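Histidine acid phosphatase (Hafnia alvei, PDB 4ARU) is a member of the histidine phosphatase superfamily (branch 2), a family of enzymes built on a mixed beta-sheet flanked by helices. Local coordinates at residues G238-T242 / E243-N247; V214-A217 / S218-E222; L165-M168 / S169-D173. All blocks are in the same frame, centred on the assembly; numbering follows the deposited sequence.

In the fold
From the N terminus, contact 3 comes first, at the C-terminal end of helix 162-172, followed by contact 2 in helix 213-229 and contact 1 where a loop turns into helix 243-262. They lie in series: each joins residues a few positions apart, so none closes a long loop, and none nests within or crosses another. In space they gather on one side of the chain's centre. Contact 3 touches both others, packing its apolar face on residues 214-222 and receiving a hydrogen bond from loop 238-242. Contacts 1 and 2 approach to about 5 Å between nearest atoms without touching. Through contact 3, helix 162-172 is joined to helix 213-229 and to the loop that leads into helix 243-262.

Contact 1. Residues G238-T242 / E243-N247; sequences GNIHT and EQQWN
Thr242 and Gln245 form a capping box at the start of helix 243-262, and most of the polar contacts centre on this pair. The hydroxyl OG1 of Thr242, at the N-cap, accepts the backbone N-H of Gln245 at 3.0 Å. In return the Gln245 amide folds back: CG lies beside its own backbone N (chi1 -72°) and the chain beyond is extended, which carries OE1 to the preceding loop. There OE1 takes two backbone donors, His241 N at 2.7 Å with a nearly straight bond (163°) and Thr242 N at 3.1 Å, the latter coming from above the carbonyl plane. Two bonds on one oxygen hold the amide in place. Threonine suits the N-cap because its short hydroxyl reaches a first-turn N-H that lacks a helical acceptor, while glutamine is long enough to span back to the loop. The first regular helical bond, Trp246 N to Thr242 O at 3.1 Å, follows directly. A water lies 2.8 Å from Thr242 OG1 and donates to Gln244 OE1.

The apolar contact is a CH-pi interaction. Branched Ile240 suits the wide Trp246 indole: CG2 sits over one face, 3.6 Å from the five-membered ring centroid and only 9° off its normal, while on the other branch CD1 reaches CH2 of the six-membered ring at 3.9 Å.

Ile240 and Trp246 both rest on Phe224 of helix 213-229, and Trp246 also meets His228 edge-to-face. Asn239 ND2 bonds to Val171 O, joining the loop to helix 162-172.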
ATOM      1  N   GLY A 238     -23.291   3.972 -11.626  1.00 11.80           N
ATOM      2  CA  GLY A 238     -23.111   4.326 -13.008  1.00 12.45           C
ATOM      3  C   GLY A 238     -22.627   5.753 -13.254  1.00 12.60           C
ATOM      4  O   GLY A 238     -22.648   6.189 -14.399  1.00 13.93           O
ATOM      5  N   ASN A 239     -22.125   6.442 -12.236  1.00 12.08           N
ATOM      6  CA  ASN A 239     -21.815   7.852 -12.335  1.00 12.45           C
ATOM      7  C   ASN A 239     -20.365   8.212 -12.602  1.00 12.50           C
ATOM      8  O   ASN A 239     -20.089   9.397 -12.668  1.00 13.18           O
ATOM      9  CB  ASN A 239     -22.315   8.575 -11.108  1.00 12.51           C
ATOM     10  CG  ASN A 239     -23.809   8.553 -11.006  1.00 13.91           C
ATOM     11  OD1 ASN A 239     -24.493   8.427 -12.019  1.00 14.89           O
ATOM     12  ND2 ASN A 239     -24.331   8.661  -9.783  1.00 14.09           N
ATOM     13  N   ILE A 240     -19.491   7.231 -12.817  1.00 12.19           N
ATOM     14  CA  ILE A 240     -18.094   7.495 -13.209  1.00 12.73           C
ATOM     15  C   ILE A 240     -17.927   6.999 -14.652  1.00 14.11           C
ATOM     16  O   ILE A 240     -18.112   5.797 -14.954  1.00 15.74           O
ATOM     17  CB  ILE A 240     -17.073   6.850 -12.256  1.00 11.90           C
ATOM     18  CG1 ILE A 240     -17.336   7.272 -10.830  1.00 11.81           C
ATOM     19  CG2 ILE A 240     -15.675   7.251 -12.715  1.00 11.85           C
ATOM     20  CD1 ILE A 240     -16.500   6.500  -9.843  1.00 11.59           C
ATOM     21  N   HIS A 241     -17.644   7.936 -15.545  1.00 15.54           N
ATOM     22  CA  HIS A 241     -17.670   7.678 -16.988  1.00 17.18           C
ATOM     23  C   HIS A 241     -16.293   7.790 -17.644  1.00 16.74           C
ATOM     24  O   HIS A 241     -16.071   7.148 -18.693  1.00 18.38           O
ATOM     25  CB  HIS A 241     -18.629   8.640 -17.710  1.00 19.14           C
ATOM     26  CG  HIS A 241     -20.058   8.462 -17.316  1.00 21.01           C
ATOM     27  ND1 HIS A 241     -20.641   9.202 -16.315  1.00 22.15           N
ATOM     28  CD2 HIS A 241     -21.011   7.613 -17.765  1.00 23.15           C
ATOM     29  CE1 HIS A 241     -21.893   8.816 -16.157  1.00 22.74           C
ATOM     30  NE2 HIS A 241     -22.144   7.854 -17.025  1.00 24.15           N
ATOM     31  N   THR A 242     -15.382   8.574 -17.061  1.00 14.84           N
ATOM     32  CA  THR A 242     -14.134   8.906 -17.749  1.00 13.95           C
ATOM     33  C   THR A 242     -12.902   8.750 -16.876  1.00 12.54           C
ATOM     34  O   THR A 242     -12.939   8.725 -15.655  1.00 11.31           O
ATOM     35  CB  THR A 242     -14.133  10.346 -18.243  1.00 14.53           C
ATOM     36  OG1 THR A 242     -14.012  11.207 -17.123  1.00 13.19           O
ATOM     37  CG2 THR A 242     -15.394  10.692 -19.014  1.00 15.92           C
ATOM     38  N   GLU A 243     -11.770   8.591 -17.543  1.00 12.71           N
ATOM     39  CA  GLU A 243     -10.492   8.563 -16.881  1.00 11.99           C
ATOM     40  C   GLU A 243     -10.233   9.815 -16.033  1.00 10.95           C
ATOM     41  O   GLU A 243      -9.747   9.737 -14.908  1.00  9.89           O
ATOM     42  CB  GLU A 243      -9.424   8.430 -17.958  1.00 13.62           C
ATOM     43  CG  GLU A 243      -7.982   8.665 -17.538  1.00 14.75           C
ATOM     44  CD  GLU A 243      -7.035   8.703 -18.715  1.00 16.70           C
ATOM     45  OE1 GLU A 243      -6.819   9.794 -19.398  1.00 16.45           O
ATOM     46  OE2 GLU A 243      -6.605   7.562 -19.041  1.00 18.61           O
ATOM     47  N   GLN A 244     -10.596  10.974 -16.591  1.00 11.32           N
ATOM     48  CA  GLN A 244     -10.440  12.239 -15.873  1.00 11.15           C
ATOM     49  C   GLN A 244     -11.223  12.210 -14.578  1.00 10.09           C
ATOM     50  O   GLN A 244     -10.757  12.670 -13.550  1.00  8.94           O
ATOM     51  CB  GLN A 244     -10.891  13.414 -16.759  1.00 12.92           C
ATOM     52  CG  GLN A 244     -10.686  14.808 -16.111  1.00 13.99           C
ATOM     53  CD  GLN A 244     -11.759  15.245 -15.117  1.00 14.52           C
ATOM     54  OE1 GLN A 244     -12.940  14.906 -15.226  1.00 15.95           O
ATOM     55  NE2 GLN A 244     -11.329  15.970 -14.106  1.00 15.91           N
ATOM     56  N   GLN A 245     -12.410  11.634 -14.595  1.00  9.87           N
ATOM     57  CA  GLN A 245     -13.209  11.555 -13.352  1.00  9.41           C
ATOM     58  C   GLN A 245     -12.571  10.614 -12.360  1.00  8.43           C
ATOM     59  O   GLN A 245     -12.478  10.949 -11.208  1.00  7.85           O
ATOM     60  CB  GLN A 245     -14.628  11.118 -13.673  1.00 10.31           C
ATOM     61  CG  GLN A 245     -15.433  12.202 -14.358  1.00 11.77           C
ATOM     62  CD  GLN A 245     -16.756  11.678 -14.884  1.00 13.56           C
ATOM     63  OE1 GLN A 245     -16.923  10.490 -15.162  1.00 14.63           O
ATOM     64  NE2 GLN A 245     -17.682  12.588 -15.074  1.00 15.57           N
ATOM     65  N   TRP A 246     -12.127   9.437 -12.791  1.00  8.34           N
ATOM     66  CA  TRP A 246     -11.408   8.551 -11.899  1.00  8.04           C
ATOM     67  C   TRP A 246     -10.222   9.268 -11.287  1.00  8.01           C
ATOM     68  O   TRP A 246      -9.987   9.156 -10.081  1.00  7.57           O
ATOM     69  CB  TRP A 246     -10.885   7.307 -12.629  1.00  8.18           C
ATOM     70  CG  TRP A 246     -11.882   6.197 -12.789  1.00  8.60           C
ATOM     71  CD1 TRP A 246     -12.393   5.749 -13.932  1.00  9.34           C
ATOM     72  CD2 TRP A 246     -12.440   5.408 -11.756  1.00  8.28           C
ATOM     73  NE1 TRP A 246     -13.289   4.717 -13.696  1.00  9.45           N
ATOM     74  CE2 TRP A 246     -13.339   4.492 -12.352  1.00  8.75           C
ATOM     75  CE3 TRP A 246     -12.270   5.398 -10.390  1.00  8.00           C
ATOM     76  CZ2 TRP A 246     -14.060   3.543 -11.607  1.00  8.48           C
ATOM     77  CZ3 TRP A 246     -13.001   4.486  -9.620  1.00  7.91           C
ATOM     78  CH2 TRP A 246     -13.894   3.582 -10.243  1.00  8.18           C
ATOM     79  N   ASN A 247      -9.453   9.985 -12.103  1.00  8.37           N
ATOM     80  CA  ASN A 247      -8.267  10.646 -11.557  1.00  8.97           C
ATOM     81  C   ASN A 247      -8.634  11.705 -10.572  1.00  8.61           C
ATOM     82  O   ASN A 247      -7.953  11.839  -9.558  1.00  8.60           O
ATOM     83  CB  ASN A 247      -7.388  11.239 -12.675  1.00 10.15           C
ATOM     84  CG  ASN A 247      -6.740  10.178 -13.564  1.00 11.49           C
ATOM     85  OD1 ASN A 247      -6.647   9.014 -13.191  1.00 13.84           O
ATOM     86  ND2 ASN A 247      -6.335  10.571 -14.734  1.00 12.71           N
TER
HETATM   87  O   HOH W   1     -14.374  13.989 -17.501  1.00 16.56           O

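Contact 2. Residues V214-A217 / S218-E222; sequences VGLA and STLAE
The flat groups between Leu216 and Leu220 are peptide groups, not rings: Leu220 N donates to Leu216 O at 3.0 Å, nearly in line with the carbonyl bond. Either side of it along the chain, Ser218 N bonds to Val214 O at 2.9 Å and Ala221 N to Ala217 O at 2.7 Å. Thr219 N to Gly215 O, at 3.3 Å, is weak.

The two leucines add a side-chain contact one turn apart. Leu220 CG lies beside its own backbone N (chi1 -57°), which swings the branch back towards the preceding turn and sets CG 3.3 Å from Leu216 O. Leu216 CG instead extends opposite its backbone N (chi1 176°), and it meets Leu220 CD1 at 4.1 Å. Both leucines also pack on Met31 of helix 29-33.

The other residue types match their neighbours. Ala217 and Ala221 are small enough for helices 162-172 and 243-262 to come close to the backbone. Ser218 OG, though buried, is hydrogen-bonded to Gln256 and His253 of helix 243-262, while the side chain of Thr219 lies about 4 Å from a bound sodium ion.

The pattern is that of a largely buried alpha-helix packed among others: an i to i+4 ladder of backbone bonds, with alanines where helices press close and leucines filling the face beside them.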
ATOM      1  N   VAL A 214     -12.621  15.873   2.587  1.00  7.67           N
ATOM      2  CA  VAL A 214     -11.499  15.231   1.898  1.00  7.52           C
ATOM      3  C   VAL A 214     -11.325  13.826   2.457  1.00  7.40           C
ATOM      4  O   VAL A 214     -11.170  12.856   1.722  1.00  7.48           O
ATOM      5  CB  VAL A 214     -10.181  16.063   1.977  1.00  7.61           C
ATOM      6  CG1 VAL A 214      -9.029  15.264   1.408  1.00  7.52           C
ATOM      7  CG2 VAL A 214     -10.344  17.397   1.276  1.00  8.14           C
ATOM      8  N   GLY A 215     -11.307  13.700   3.782  1.00  7.51           N
ATOM      9  CA  GLY A 215     -11.201  12.366   4.414  1.00  7.65           C
ATOM     10  C   GLY A 215     -12.318  11.427   4.010  1.00  7.62           C
ATOM     11  O   GLY A 215     -12.068  10.272   3.695  1.00  8.00           O
ATOM     12  N   LEU A 216     -13.547  11.918   4.021  1.00  7.90           N
ATOM     13  CA  LEU A 216     -14.679  11.079   3.645  1.00  7.67           C
ATOM     14  C   LEU A 216     -14.635  10.725   2.168  1.00  7.39           C
ATOM     15  O   LEU A 216     -14.759   9.559   1.784  1.00  7.61           O
ATOM     16  CB  LEU A 216     -15.971  11.780   4.008  1.00  8.15           C
ATOM     17  CG  LEU A 216     -17.263  11.048   3.582  1.00  8.29           C
ATOM     18  CD1 LEU A 216     -17.393   9.690   4.212  1.00  8.31           C
ATOM     19  CD2 LEU A 216     -18.454  11.918   3.897  1.00  9.04           C
ATOM     20  N   ALA A 217     -14.392  11.709   1.324  1.00  7.42           N
ATOM     21  CA  ALA A 217     -14.281  11.458  -0.106  1.00  7.55           C
ATOM     22  C   ALA A 217     -13.168  10.497  -0.434  1.00  7.20           C
ATOM     23  O   ALA A 217     -13.303   9.671  -1.351  1.00  7.37           O
ATOM     24  CB  ALA A 217     -14.109  12.739  -0.885  1.00  7.90           C
ATOM     25  N   SER A 218     -12.059  10.536   0.301  1.00  7.45           N
ATOM     26  CA  SER A 218     -10.930   9.603   0.102  1.00  7.28           C
ATOM     27  C   SER A 218     -11.443   8.164   0.256  1.00  7.24           C
ATOM     28  O   SER A 218     -11.158   7.273  -0.554  1.00  7.46           O
ATOM     29  CB  SER A 218      -9.796   9.815   1.114  1.00  7.73           C
ATOM     30  OG  SER A 218      -8.885   8.743   1.088  1.00  8.68           O
ATOM     31  N   THR A 219     -12.199   7.924   1.310  1.00  7.13           N
ATOM     32  CA  THR A 219     -12.714   6.601   1.586  1.00  7.46           C
ATOM     33  C   THR A 219     -13.696   6.174   0.485  1.00  7.00           C
ATOM     34  O   THR A 219     -13.599   5.056  -0.022  1.00  6.66           O
ATOM     35  CB  THR A 219     -13.463   6.615   2.908  1.00  8.62           C
ATOM     36  OG1 THR A 219     -12.535   6.934   3.951  1.00  9.92           O
ATOM     37  CG2 THR A 219     -14.089   5.300   3.199  1.00  9.57           C
ATOM     38  N   LEU A 220     -14.599   7.061   0.090  1.00  6.98           N
ATOM     39  CA  LEU A 220     -15.613   6.743  -0.908  1.00  7.13           C
ATOM     40  C   LEU A 220     -14.933   6.477  -2.222  1.00  6.61           C
ATOM     41  O   LEU A 220     -15.349   5.540  -2.963  1.00  6.59           O
ATOM     42  CB  LEU A 220     -16.649   7.825  -1.002  1.00  7.63           C
ATOM     43  CG  LEU A 220     -17.362   8.138   0.336  1.00  8.37           C
ATOM     44  CD1 LEU A 220     -18.384   9.235   0.118  1.00  9.52           C
ATOM     45  CD2 LEU A 220     -17.939   6.874   0.964  1.00  9.02           C
ATOM     46  N   ALA A 221     -13.959   7.311  -2.592  1.00  6.26           N
ATOM     47  CA  ALA A 221     -13.296   7.126  -3.870  1.00  6.27           C
ATOM     48  C   ALA A 221     -12.605   5.775  -3.971  1.00  6.13           C
ATOM     49  O   ALA A 221     -12.677   5.121  -5.013  1.00  6.62           O
ATOM     50  CB  ALA A 221     -12.267   8.233  -4.120  1.00  6.19           C
ATOM     51  N   GLU A 222     -11.967   5.363  -2.888  1.00  6.05           N
ATOM     52  CA  GLU A 222     -11.356   4.047  -2.859  1.00  6.46           C
ATOM     53  C   GLU A 222     -12.408   2.929  -2.953  1.00  6.62           C
ATOM     54  O   GLU A 222     -12.180   1.897  -3.635  1.00  6.96           O
ATOM     55  CB  GLU A 222     -10.457   3.918  -1.611  1.00  6.77           C
ATOM     56  CG  GLU A 222      -9.850   2.567  -1.417  1.00  7.85           C
ATOM     57  CD  GLU A 222      -8.739   2.220  -2.390  1.00  8.45           C
ATOM     58  OE1 GLU A 222      -8.179   3.140  -3.077  1.00  8.21           O
ATOM     59  OE2 GLU A 222      -8.415   1.015  -2.488  1.00  9.45           O
TER

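Contact 3. Residues L165-M168 / S169-D173; sequences LALM and SSVLD
Met168 and Leu172 stand one turn apart on helix 162-172, and their side chains cross obliquely. Met168 CG extends opposite its backbone N (chi1 179°), but the chain then bends at both later torsions, so that SD curls round to lie 4.0 Å from Leu172 CG. Leu172 leans back in turn: its CD1 is 3.9 Å from Met168 CG, and its CG rests 3.3 Å from Met168 O. A flexible, unbranched methionine suits this place, for it can bend along the helix and still present CE to Ala217 and Ala221 of helix 213-229.

Leu167 and Val171 repeat the scheme on a neighbouring strip. Leu167 CD1 meets Val171 CG2 at 4.1 Å, and that same methyl of Val171 lies 3.3 Å from Leu167 O because CG2 falls on the side of its own backbone N. Leu167 continues onto Ser248 and Leu249 of helix 243-262, while Val171 packs on Phe224.

Ser170, on the exposed side, also reaches back to the preceding turn, as a short hydroxyl can to a carbonyl of its own helix. In one of its two conformers OG sits between the backbone N and the carbonyl carbon and bonds to Leu167 O at 2.8 Å, beside the regular bond from Val171 N at 2.9 Å. The second conformer makes the hydroxyl bond tentative.

Beyond Leu172 the helix stops in a Schellman motif. Asp173 takes positive phi (54°) as the C-prime residue, with Phe174 N bonded to Ser169 O and Asp173 N to Ser170 O. Leu172 O finds Thr35 OG1 and Asp173 OD2 finds His37 NE2. The chemistry thus divides the helix end: hydrocarbon and sulfur face the adjoining helices, while polar groups satisfy the carbonyls where the helical ladder runs out.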
ATOM      1  N   LEU A 165     -14.006  17.696  -5.005  1.00  8.04           N
ATOM      2  CA  LEU A 165     -15.099  17.564  -4.030  1.00  8.15           C
ATOM      3  C   LEU A 165     -16.452  17.773  -4.705  1.00  8.49           C
ATOM      4  O   LEU A 165     -17.453  17.091  -4.421  1.00  8.59           O
ATOM      5  CB  LEU A 165     -14.896  18.516  -2.858  1.00  8.25           C
ATOM      6  CG  LEU A 165     -13.752  18.201  -1.904  1.00  7.85           C
ATOM      7  CD1 LEU A 165     -13.550  19.245  -0.812  1.00  8.34           C
ATOM      8  CD2 LEU A 165     -13.998  16.843  -1.263  1.00  7.58           C
ATOM      9  N   ALA A 166     -16.509  18.691  -5.662  1.00  8.84           N
ATOM     10  CA  ALA A 166     -17.747  18.912  -6.416  1.00  9.35           C
ATOM     11  C   ALA A 166     -18.105  17.694  -7.258  1.00  9.35           C
ATOM     12  O   ALA A 166     -19.255  17.321  -7.336  1.00  9.65           O
ATOM     13  CB  ALA A 166     -17.648  20.147  -7.287  1.00 10.24           C
ATOM     14  N   LEU A 167     -17.083  17.054  -7.824  1.00  9.11           N
ATOM     15  CA  LEU A 167     -17.338  15.819  -8.580  1.00  9.07           C
ATOM     16  C   LEU A 167     -17.842  14.714  -7.664  1.00  8.56           C
ATOM     17  O   LEU A 167     -18.785  14.009  -7.991  1.00  9.16           O
ATOM     18  CB  LEU A 167     -16.091  15.355  -9.318  1.00  8.89           C
ATOM     19  CG  LEU A 167     -16.169  14.025 -10.070  1.00  8.99           C
ATOM     20  CD1 LEU A 167     -17.206  14.098 -11.167  1.00  9.63           C
ATOM     21  CD2 LEU A 167     -14.801  13.680 -10.621  1.00  8.84           C
ATOM     22  N   MET A 168     -17.229  14.581  -6.505  1.00  8.29           N
ATOM     23  CA  MET A 168     -17.686  13.558  -5.546  1.00  8.06           C
ATOM     24  C   MET A 168     -19.167  13.831  -5.213  1.00  8.40           C
ATOM     25  O   MET A 168     -19.990  12.911  -5.152  1.00  8.11           O
ATOM     26  CB  MET A 168     -16.854  13.559  -4.265  1.00  8.01           C
ATOM     27  CG  MET A 168     -17.295  12.529  -3.233  1.00  8.20           C
ATOM     28  SD  MET A 168     -17.361  10.798  -3.803  1.00  8.60           S
ATOM     29  CE  MET A 168     -15.660  10.333  -3.762  1.00  7.84           C
ATOM     30  N   SER A 169     -19.489  15.076  -4.916  1.00  8.73           N
ATOM     31  CA  SER A 169     -20.892  15.445  -4.658  1.00  9.38           C
ATOM     32  C   SER A 169     -21.853  15.002  -5.743  1.00 10.04           C
ATOM     33  O   SER A 169     -22.883  14.411  -5.450  1.00 10.17           O
ATOM     34  CB  SER A 169     -20.981  16.955  -4.404  1.00  9.89           C
ATOM     35  OG  SER A 169     -22.300  17.357  -4.081  1.00 10.70           O
ATOM     36  N   SER A 170     -21.458  15.212  -7.006  1.00 10.22           N
ATOM     37  CA  SER A 170     -22.315  14.872  -8.126  0.50 11.13           C
ATOM     38  C   SER A 170     -22.443  13.350  -8.285  1.00 10.64           C
ATOM     39  O   SER A 170     -23.534  12.873  -8.570  1.00 11.33           O
ATOM     40  CB  SER A 170     -21.825  15.572  -9.420  0.50 11.94           C
ATOM     41  OG  SER A 170     -20.614  15.040  -9.896  0.50 12.30           O
ATOM     42  N   VAL A 171     -21.358  12.619  -8.091  1.00  9.87           N
ATOM     43  CA  VAL A 171     -21.378  11.150  -8.175  1.00  9.76           C
ATOM     44  C   VAL A 171     -22.302  10.554  -7.101  1.00 10.08           C
ATOM     45  O   VAL A 171     -23.051   9.613  -7.377  1.00 10.49           O
ATOM     46  CB  VAL A 171     -19.945  10.597  -8.024  1.00  9.38           C
ATOM     47  CG1 VAL A 171     -19.939   9.095  -7.745  1.00  9.38           C
ATOM     48  CG2 VAL A 171     -19.110  10.961  -9.245  1.00  9.42           C
ATOM     49  N   LEU A 172     -22.258  11.122  -5.902  1.00  9.85           N
ATOM     50  CA  LEU A 172     -23.138  10.721  -4.820  1.00 10.36           C
ATOM     51  C   LEU A 172     -24.562  11.195  -4.982  1.00 11.43           C
ATOM     52  O   LEU A 172     -25.457  10.641  -4.344  1.00 11.55           O
ATOM     53  CB  LEU A 172     -22.614  11.311  -3.478  1.00 10.05           C
ATOM     54  CG  LEU A 172     -21.265  10.773  -3.044  1.00  9.50           C
ATOM     55  CD1 LEU A 172     -20.828  11.619  -1.881  1.00  9.55           C
ATOM     56  CD2 LEU A 172     -21.331   9.297  -2.663  1.00  9.61           C
ATOM     57  N   ASP A 173     -24.828  12.228  -5.797  1.00 12.14           N
ATOM     58  CA  ASP A 173     -26.096  12.979  -5.674  1.00 13.76           C
ATOM     59  C   ASP A 173     -26.316  13.471  -4.263  1.00 13.11           C
ATOM     60  O   ASP A 173     -27.421  13.452  -3.714  1.00 12.84           O
ATOM     61  CB  ASP A 173     -27.280  12.158  -6.201  1.00 15.94           C
ATOM     62  CG  ASP A 173     -27.214  11.980  -7.713  1.00 18.93           C
ATOM     63  OD1 ASP A 173     -27.405  13.005  -8.386  1.00 22.49           O
ATOM     64  OD2 ASP A 173     -26.971  10.862  -8.255  1.00 22.23           O
TER